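Local atomic coordinates of possible TctC subunit of the Tripartite Tricarboxylate Transport(TTT) Family (Rhodopseudomonas palustris, PDB entry 6HKE), a protein that binds malate in the periplasm and probably hands it to a tripartite tricarboxylate transporter for uptake. Residues N139-H144 with Q185-C190; L115-Q120 with K206-A211; M111-L116 with V235-G240. The protein carries 2 engineered substitutions. One frame throughout, in Å; residues are numbered along the deposited sequence.

Overall arrangement
Strand 102-118 carries both contact 2 (L115-Q120 with K206-A211) and contact 3 (M111-L116 with V235-G240), which share L115 and L116 and have centres about 14 Å apart. Contact 1 (N139-H144 with Q185-C190) lies about 11 Å from contact 2 and 17 Å from contact 3, centre to centre; both its segments come in the chain after 111-120 and before 206-211 and 235-240. Strand 188-192 pairs with strand 102-118, and just before it D187 salt-bridges R118. One mixed sheet thus carries all three contacts, contact 3 lying nearest the chain centre. The shared strand probably links the parts of the fold around the malate pocket, consistent with a type II periplasmic binding protein.

Contact 1: N139-H144 with Q185-C190; sequences NLNVAH and QVDYMC
V142 sits over the Y188 ring, and N141 is held by D187, in a parallel strand pair from the alpha/beta fold of a type II periplasmic binding protein; helices 150-162 and 174-182 lie along the chain between the two strands. The CG2 methyl of V142 makes a CH-pi contact, standing 3.6 Å from the Y188 ring centroid and 25° off its normal, displaced toward the rim at CZ. Y188 reaches this place because its CG lies between the backbone N and carbonyl carbon (chi1 68°), which turns the ring back across V142; the hydroxyl hydrogen-bonds N159.

D187 grips N141 twice. Its backbone N donates to N141 O at 2.9 Å, while OD2 accepts N141 N at 3.0 Å through the lone pair facing away from OD1. With OD2 on N141 N and OD1 in a salt bridge to R118, the carboxylate is held at both oxygens, which should restrict its rotation. Replacing D187 by an alanine would probably leave N141 N without its acceptor and the R118 guanidinium without its countercharge.

On the sheet face opposite Y188, A143 CB packs against V186 CG2 at 3.8 Å and M189 CG at 3.9 Å, under helix 174-182, which begins at the malate-binding T174. Further on, the strands are joined through a water that donates to A143 O and accepts from C190 N, the latter at 2.9 Å.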
loop_
_atom_site.group_PDB
_atom_site.type_symbol
_atom_site.label_atom_id
_atom_site.label_comp_id
_atom_site.label_asym_id
_atom_site.label_seq_id
_atom_site.Cartn_x
_atom_site.Cartn_y
_atom_site.Cartn_z
ATOM N N ASN A 139 -16.979 21.262 -2.483
ATOM C CA ASN A 139 -17.954 20.214 -2.900
ATOM C C ASN A 139 -17.241 18.914 -3.301
ATOM O O ASN A 139 -17.939 17.992 -3.726
ATOM C CB ASN A 139 -18.826 20.656 -4.083
ATOM C CG ASN A 139 -19.406 22.045 -3.931
ATOM O OD1 ASN A 139 -20.440 22.223 -3.289
ATOM N ND2 ASN A 139 -18.762 23.025 -4.547
ATOM N N LEU A 140 -15.915 18.836 -3.192
ATOM C CA LEU A 140 -15.142 17.640 -3.619
ATOM C C LEU A 140 -14.876 16.724 -2.422
ATOM O O LEU A 140 -14.657 17.228 -1.302
ATOM C CB LEU A 140 -13.837 18.081 -4.283
ATOM C CG LEU A 140 -13.998 18.866 -5.582
ATOM C CD1 LEU A 140 -12.675 18.924 -6.314
ATOM C CD2 LEU A 140 -15.072 18.269 -6.483
ATOM N N ASN A 141 -14.910 15.421 -2.689
ATOM C CA ASN A 141 -14.623 14.322 -1.738
ATOM C C ASN A 141 -13.475 13.486 -2.301
ATOM O O ASN A 141 -13.617 12.937 -3.417
ATOM C CB ASN A 141 -15.848 13.436 -1.502
ATOM C CG ASN A 141 -17.032 14.176 -0.916
ATOM O OD1 ASN A 141 -18.156 13.970 -1.349
ATOM N ND2 ASN A 141 -16.793 15.033 0.058
ATOM N N VAL A 142 -12.379 13.404 -1.553
ATOM C CA VAL A 142 -11.212 12.538 -1.866
ATOM C C VAL A 142 -11.311 11.315 -0.964
ATOM O O VAL A 142 -11.496 11.468 0.236
ATOM C CB VAL A 142 -9.879 13.281 -1.684
ATOM C CG1 VAL A 142 -8.699 12.445 -2.145
ATOM C CG2 VAL A 142 -9.899 14.603 -2.414
ATOM N N ALA A 143 -11.222 10.138 -1.546
ATOM C CA ALA A 143 -11.294 8.859 -0.813
ATOM C C ALA A 143 -9.889 8.475 -0.344
ATOM O O ALA A 143 -8.925 8.633 -1.115
ATOM C CB ALA A 143 -11.921 7.806 -1.693
ATOM N N HIS A 144 -9.780 7.982 0.887
ATOM C CA HIS A 144 -8.558 7.326 1.428
ATOM C C HIS A 144 -9.008 6.252 2.425
ATOM O O HIS A 144 -10.213 6.232 2.752
ATOM C CB HIS A 144 -7.624 8.370 2.037
ATOM C CG HIS A 144 -8.237 9.130 3.160
ATOM N ND1 HIS A 144 -8.299 8.620 4.437
ATOM C CD2 HIS A 144 -8.806 10.356 3.209
ATOM C CE1 HIS A 144 -8.872 9.500 5.244
ATOM N NE2 HIS A 144 -9.200 10.586 4.510
ATOM N N GLN A 185 -19.533 8.149 -5.974
ATOM C CA GLN A 185 -19.879 8.644 -4.605
ATOM C C GLN A 185 -18.723 9.504 -4.093
ATOM O O GLN A 185 -18.924 10.240 -3.134
ATOM C CB GLN A 185 -20.119 7.517 -3.589
ATOM C CG GLN A 185 -21.079 6.414 -4.044
ATOM C CD GLN A 185 -22.374 6.334 -3.264
ATOM O OE1 GLN A 185 -22.765 7.267 -2.557
ATOM N NE2 GLN A 185 -23.073 5.216 -3.412
ATOM N N VAL A 186 -17.539 9.356 -4.683
ATOM C CA VAL A 186 -16.336 10.180 -4.379
ATOM C C VAL A 186 -15.694 10.600 -5.709
ATOM O O VAL A 186 -15.988 9.975 -6.749
ATOM C CB VAL A 186 -15.358 9.432 -3.450
ATOM C CG1 VAL A 186 -15.927 9.274 -2.048
ATOM C CG2 VAL A 186 -14.952 8.085 -4.021
ATOM N N ASP A 187 -14.848 11.630 -5.672
ATOM C CA ASP A 187 -14.361 12.368 -6.865
ATOM C C ASP A 187 -13.000 11.827 -7.291
ATOM O O ASP A 187 -12.859 11.429 -8.458
ATOM C CB ASP A 187 -14.387 13.865 -6.583
ATOM C CG ASP A 187 -15.830 14.319 -6.431
ATOM O OD1 ASP A 187 -16.562 14.236 -7.432
ATOM O OD2 ASP A 187 -16.234 14.634 -5.298
ATOM N N TYR A 188 -12.033 11.776 -6.384
ATOM C CA TYR A 188 -10.733 11.157 -6.719
ATOM C C TYR A 188 -10.114 10.463 -5.512
ATOM O O TYR A 188 -10.645 10.474 -4.392
ATOM C CB TYR A 188 -9.810 12.173 -7.384
ATOM C CG TYR A 188 -9.299 13.305 -6.536
ATOM C CD1 TYR A 188 -10.037 14.464 -6.398
ATOM C CD2 TYR A 188 -8.025 13.269 -5.986
ATOM C CE1 TYR A 188 -9.540 15.548 -5.701
ATOM C CE2 TYR A 188 -7.522 14.342 -5.272
ATOM C CZ TYR A 188 -8.282 15.489 -5.134
ATOM O OH TYR A 188 -7.812 16.558 -4.425
ATOM N N MET A 189 -8.988 9.831 -5.804
ATOM C CA MET A 189 -8.348 8.807 -4.968
ATOM C C MET A 189 -6.947 8.606 -5.539
ATOM O O MET A 189 -6.807 8.610 -6.790
ATOM C CB MET A 189 -9.177 7.531 -5.100
ATOM C CG MET A 189 -9.051 6.554 -3.979
ATOM S SD MET A 189 -10.184 5.216 -4.410
ATOM C CE MET A 189 -9.048 3.989 -5.040
ATOM N N CYS A 190 -5.947 8.487 -4.672
ATOM C CA CYS A 190 -4.628 7.941 -5.057
ATOM C C CYS A 190 -4.644 6.492 -4.620
ATOM O O CYS A 190 -4.977 6.275 -3.453
ATOM C CB CYS A 190 -3.500 8.743 -4.438
ATOM S SG CYS A 190 -3.538 10.454 -5.022
HETATM O O HOH W 1 -18.309 13.622 -4.268
HETATM O O HOH W 2 -6.544 9.237 -1.947
#

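Contact 2: L115-Q120 with K206-A211; sequences LLARKQ and KAYVIA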
loop_
_atom_site.group_PDB
_atom_site.type_symbol
_atom_site.label_atom_id
_atom_site.label_comp_id
_atom_site.label_asym_id
_atom_site.label_seq_id
_atom_site.Cartn_x
_atom_site.Cartn_y
_atom_site.Cartn_z
ATOM N N LEU A 115 -3.262 8.423 -9.572
ATOM C CA LEU A 115 -4.366 9.366 -9.286
ATOM C C LEU A 115 -5.558 8.942 -10.137
ATOM O O LEU A 115 -5.428 9.009 -11.350
ATOM C CB LEU A 115 -3.895 10.777 -9.620
ATOM C CG LEU A 115 -4.973 11.842 -9.553
ATOM C CD1 LEU A 115 -5.638 11.854 -8.182
ATOM C CD2 LEU A 115 -4.387 13.194 -9.900
ATOM N N LEU A 116 -6.619 8.417 -9.522
ATOM C CA LEU A 116 -7.846 7.967 -10.226
ATOM C C LEU A 116 -8.952 8.979 -9.971
ATOM O O LEU A 116 -8.922 9.641 -8.930
ATOM C CB LEU A 116 -8.329 6.626 -9.694
ATOM C CG LEU A 116 -7.303 5.517 -9.591
ATOM C CD1 LEU A 116 -8.012 4.258 -9.141
ATOM C CD2 LEU A 116 -6.576 5.303 -10.914
ATOM N N ALA A 117 -9.925 9.055 -10.860
ATOM C CA ALA A 117 -11.167 9.795 -10.578
ATOM C C ALA A 117 -12.340 8.995 -11.104
ATOM O O ALA A 117 -12.137 8.071 -11.938
ATOM C CB ALA A 117 -11.115 11.172 -11.186
ATOM N N ARG A 118 -13.523 9.364 -10.620
ATOM C CA ARG A 118 -14.813 8.904 -11.179
ATOM C C ARG A 118 -14.823 9.191 -12.692
ATOM O O ARG A 118 -14.255 10.236 -13.096
ATOM C CB ARG A 118 -15.957 9.563 -10.407
ATOM C CG ARG A 118 -15.931 11.083 -10.368
ATOM C CD ARG A 118 -17.203 11.527 -9.666
ATOM N NE ARG A 118 -17.440 12.953 -9.776
ATOM C CZ ARG A 118 -18.002 13.542 -10.819
ATOM N NH1 ARG A 118 -18.393 12.829 -11.864
ATOM N NH2 ARG A 118 -18.159 14.853 -10.816
ATOM N N LYS A 119 -15.388 8.250 -13.462
ATOM C CA LYS A 119 -15.508 8.218 -14.949
ATOM C C LYS A 119 -15.761 9.613 -15.541
ATOM O O LYS A 119 -15.084 9.984 -16.520
ATOM C CB LYS A 119 -16.702 7.341 -15.349
ATOM C CG LYS A 119 -16.400 5.940 -15.863
ATOM C CD LYS A 119 -17.682 5.129 -16.089
ATOM C CE LYS A 119 -17.688 4.315 -17.369
ATOM N NZ LYS A 119 -18.211 2.943 -17.155
ATOM N N GLN A 120 -16.729 10.339 -14.987
ATOM C CA GLN A 120 -17.272 11.606 -15.549
ATOM C C GLN A 120 -16.603 12.804 -14.868
ATOM O O GLN A 120 -17.104 13.929 -15.027
ATOM C CB GLN A 120 -18.792 11.682 -15.359
ATOM C CG GLN A 120 -19.523 10.355 -15.558
ATOM C CD GLN A 120 -19.499 9.919 -17.002
ATOM O OE1 GLN A 120 -19.133 10.681 -17.895
ATOM N NE2 GLN A 120 -19.904 8.681 -17.239
ATOM N N LYS A 206 -10.983 6.308 -14.198
ATOM C CA LYS A 206 -9.884 6.816 -15.045
ATOM C C LYS A 206 -8.709 7.229 -14.155
ATOM O O LYS A 206 -8.942 7.543 -12.963
ATOM C CB LYS A 206 -10.386 7.941 -15.953
ATOM C CG LYS A 206 -11.121 9.078 -15.277
ATOM C CD LYS A 206 -11.701 10.026 -16.288
ATOM C CE LYS A 206 -12.094 11.359 -15.690
ATOM N NZ LYS A 206 -12.450 12.335 -16.747
ATOM N N ALA A 207 -7.498 7.124 -14.712
ATOM C CA ALA A 207 -6.220 7.578 -14.125
ATOM C C ALA A 207 -5.864 8.913 -14.775
ATOM O O ALA A 207 -6.084 9.025 -15.962
ATOM C CB ALA A 207 -5.142 6.556 -14.386
ATOM N N TYR A 208 -5.376 9.892 -14.019
ATOM C CA TYR A 208 -4.793 11.133 -14.575
ATOM C C TYR A 208 -3.285 10.935 -14.711
ATOM O O TYR A 208 -2.777 11.096 -15.821
ATOM C CB TYR A 208 -5.185 12.332 -13.717
ATOM C CG TYR A 208 -6.602 12.781 -13.954
ATOM C CD1 TYR A 208 -6.887 13.705 -14.942
ATOM C CD2 TYR A 208 -7.660 12.265 -13.222
ATOM C CE1 TYR A 208 -8.182 14.134 -15.173
ATOM C CE2 TYR A 208 -8.964 12.676 -13.450
ATOM C CZ TYR A 208 -9.228 13.613 -14.434
ATOM O OH TYR A 208 -10.507 14.042 -14.672
ATOM N N VAL A 209 -2.600 10.543 -13.633
ATOM C CA VAL A 209 -1.121 10.359 -13.661
ATOM C C VAL A 209 -0.741 9.143 -12.818
ATOM O O VAL A 209 -1.573 8.658 -12.049
ATOM C CB VAL A 209 -0.374 11.631 -13.226
ATOM C CG1 VAL A 209 -0.546 12.724 -14.260
ATOM C CG2 VAL A 209 -0.799 12.126 -11.855
ATOM N N ILE A 210 0.457 8.625 -13.067
ATOM C CA ILE A 210 1.125 7.578 -12.246
ATOM C C ILE A 210 2.250 8.291 -11.493
ATOM O O ILE A 210 2.934 9.126 -12.113
ATOM C CB ILE A 210 1.591 6.406 -13.133
ATOM C CG1 ILE A 210 2.158 5.252 -12.306
ATOM C CG2 ILE A 210 2.573 6.864 -14.195
ATOM C CD1 ILE A 210 2.369 3.981 -13.121
ATOM N N ALA A 211 2.350 8.065 -10.187
ATOM C CA ALA A 211 3.322 8.736 -9.301
ATOM C C ALA A 211 4.637 7.961 -9.356
ATOM O O ALA A 211 5.023 7.362 -8.329
ATOM C CB ALA A 211 2.784 8.826 -7.903
#
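A117 and Y208 meet methyl to ring edge where strand 102-118 pairs with strand 205-210 in the mixed sheet of the type II binding-protein fold. The pairing is antiparallel and interrupted by a beta bulge: Y208 and V209 together face L115, and the chain turns a corner at Y208. A117 CB lies in the plane of the Y208 ring, 3.5 Å from CE2, so the alanine touches the rim, not a face; F129 meets this ring with its plane at about 60°.

L115 approaches the same tyrosine from nearer its root. With CG anti to the backbone N (chi1 172°), its CD2 branch comes to 4.0 Å from Y208 CB, the two side chains slanting past each other, while L115 CB rests against V209 CG2. L116 turns to the other face of the sheet, where CD2 touches A207 CB.

In the backbone, L115 bonds to both bulged residues, accepting from Y208 N at 2.8 Å and donating to V209 O at 3.0 Å, and A117 exchanges a reciprocal pair of bonds with K206.

K206 lies toward the end of the pairing. Beyond CG it is extended; its CG, CD and CE run past the carbonyls of R118 and K119, and the ammonium goes on to hydrogen-bond F121 O. Along this course K206 CD passes 3.4 Å from K119 O.

Contact 3: M111-L116 with V235-G240; sequences MPVLLL and VGAWTG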
loop_
_atom_site.group_PDB
_atom_site.type_symbol
_atom_site.label_atom_id
_atom_site.label_comp_id
_atom_site.label_asym_id
_atom_site.label_seq_id
_atom_site.Cartn_x
_atom_site.Cartn_y
_atom_site.Cartn_z
ATOM N N MET A 111 5.014 -1.246 -5.864
ATOM C CA MET A 111 4.184 -0.850 -7.014
ATOM C C MET A 111 3.954 0.657 -6.976
ATOM O O MET A 111 3.919 1.276 -5.907
ATOM C CB MET A 111 2.853 -1.598 -6.942
ATOM C CG MET A 111 1.969 -1.145 -5.798
ATOM S SD MET A 111 0.493 -2.175 -5.704
ATOM C CE MET A 111 1.100 -3.606 -4.816
ATOM N N PRO A 112 3.765 1.287 -8.152
ATOM C CA PRO A 112 3.364 2.685 -8.192
ATOM C C PRO A 112 1.909 2.906 -7.751
ATOM O O PRO A 112 1.091 1.985 -7.705
ATOM C CB PRO A 112 3.591 3.077 -9.648
ATOM C CG PRO A 112 3.403 1.779 -10.402
ATOM C CD PRO A 112 3.959 0.707 -9.489
ATOM N N VAL A 113 1.666 4.153 -7.396
ATOM C CA VAL A 113 0.357 4.746 -7.043
ATOM C C VAL A 113 -0.112 5.579 -8.240
ATOM O O VAL A 113 0.744 6.261 -8.882
ATOM C CB VAL A 113 0.521 5.617 -5.789
ATOM C CG1 VAL A 113 -0.634 6.586 -5.597
ATOM C CG2 VAL A 113 0.727 4.755 -4.559
ATOM N N LEU A 114 -1.426 5.560 -8.473
ATOM C CA LEU A 114 -2.140 6.263 -9.559
ATOM C C LEU A 114 -3.135 7.249 -8.957
ATOM O O LEU A 114 -3.817 6.882 -7.989
ATOM C CB LEU A 114 -2.902 5.223 -10.377
ATOM C CG LEU A 114 -2.041 4.397 -11.317
ATOM C CD1 LEU A 114 -2.817 3.223 -11.874
ATOM C CD2 LEU A 114 -1.543 5.270 -12.455
ATOM N N LEU A 115 -3.262 8.423 -9.572
ATOM C CA LEU A 115 -4.366 9.366 -9.286
ATOM C C LEU A 115 -5.558 8.942 -10.137
ATOM O O LEU A 115 -5.428 9.009 -11.350
ATOM C CB LEU A 115 -3.895 10.777 -9.620
ATOM C CG LEU A 115 -4.973 11.842 -9.553
ATOM C CD1 LEU A 115 -5.638 11.854 -8.182
ATOM C CD2 LEU A 115 -4.387 13.194 -9.900
ATOM N N LEU A 116 -6.619 8.417 -9.522
ATOM C CA LEU A 116 -7.846 7.967 -10.226
ATOM C C LEU A 116 -8.952 8.979 -9.971
ATOM O O LEU A 116 -8.922 9.641 -8.930
ATOM C CB LEU A 116 -8.329 6.626 -9.694
ATOM C CG LEU A 116 -7.303 5.517 -9.591
ATOM C CD1 LEU A 116 -8.012 4.258 -9.141
ATOM C CD2 LEU A 116 -6.576 5.303 -10.914
ATOM N N VAL A 235 5.387 8.240 -5.629
ATOM C CA VAL A 235 5.078 7.356 -4.483
ATOM C C VAL A 235 5.314 5.924 -4.966
ATOM O O VAL A 235 4.592 5.455 -5.883
ATOM C CB VAL A 235 3.651 7.609 -3.957
ATOM C CG1 VAL A 235 3.329 6.718 -2.777
ATOM C CG2 VAL A 235 3.431 9.068 -3.583
ATOM N N GLY A 236 6.363 5.297 -4.443
ATOM C CA GLY A 236 6.629 3.860 -4.611
ATOM C C GLY A 236 6.099 3.149 -3.392
ATOM O O GLY A 236 6.691 3.348 -2.299
ATOM N N ALA A 237 4.968 2.455 -3.541
ATOM C CA ALA A 237 4.271 1.786 -2.430
ATOM C C ALA A 237 4.864 0.396 -2.254
ATOM O O ALA A 237 4.508 -0.509 -3.006
ATOM C CB ALA A 237 2.787 1.728 -2.697
ATOM N N TRP A 238 5.733 0.232 -1.275
ATOM C CA TRP A 238 6.256 -1.094 -0.873
ATOM C C TRP A 238 5.258 -1.693 0.111
ATOM O O TRP A 238 4.589 -0.934 0.863
ATOM C CB TRP A 238 7.667 -0.994 -0.292
ATOM C CG TRP A 238 7.833 0.065 0.752
ATOM C CD1 TRP A 238 8.254 1.349 0.564
ATOM C CD2 TRP A 238 7.608 -0.088 2.163
ATOM N NE1 TRP A 238 8.293 2.011 1.765
ATOM C CE2 TRP A 238 7.904 1.152 2.762
ATOM C CE3 TRP A 238 7.176 -1.144 2.970
ATOM C CZ2 TRP A 238 7.752 1.371 4.130
ATOM C CZ3 TRP A 238 7.071 -0.944 4.326
ATOM C CH2 TRP A 238 7.351 0.302 4.897
ATOM N N THR A 239 5.123 -3.008 0.060
ATOM C CA THR A 239 4.348 -3.788 1.046
ATOM C C THR A 239 5.317 -4.783 1.681
ATOM O O THR A 239 6.121 -5.360 0.943
ATOM C CB THR A 239 3.115 -4.372 0.357
ATOM O OG1 THR A 239 2.256 -3.248 0.132
ATOM C CG2 THR A 239 2.425 -5.456 1.159
ATOM N N GLY A 240 5.218 -4.970 2.998
ATOM C CA GLY A 240 6.152 -5.802 3.763
ATOM C C GLY A 240 5.456 -6.738 4.729
ATOM O O GLY A 240 4.333 -6.411 5.214
#
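M111 and A237 anchor an antiparallel crossing of strands 102-118 and 236-244, whose short segments run at 128° to each other. Two backbone hydrogen bonds join them. A237 N donates to M111 O at 2.8 Å. The return bond, from M111 N to A237 O at 3.0 Å, is less regular: the donor stands above the carbonyl plane, 42° out of it, consistent with strands that depart well from strictly antiparallel.

The apolar contacts cluster beside these bonds. V113 CG2, set anti to the carbonyl carbon, lies 3.7 Å from V235 CG1 and 4.1 Å from A237 CB, one methyl serving both partners. M111 CG stays more distant from A237 CB, at 4.3 Å. S154 of helix 150-162 touches both valines, and V113 also packs on the malate-binding V150.

Strand 236-244 also pairs with strand 75-80, and strand 102-118 with strands 188-192 and 205-210, so the crossing probably ties together the two lobes, consistent with the interdomain strands of type II binding proteins. With two main-chain bonds, apolar side chains (V113, V235, A237 and M111) and no charged pair between the segments, this buried join rests on backbone pairing and apolar packing.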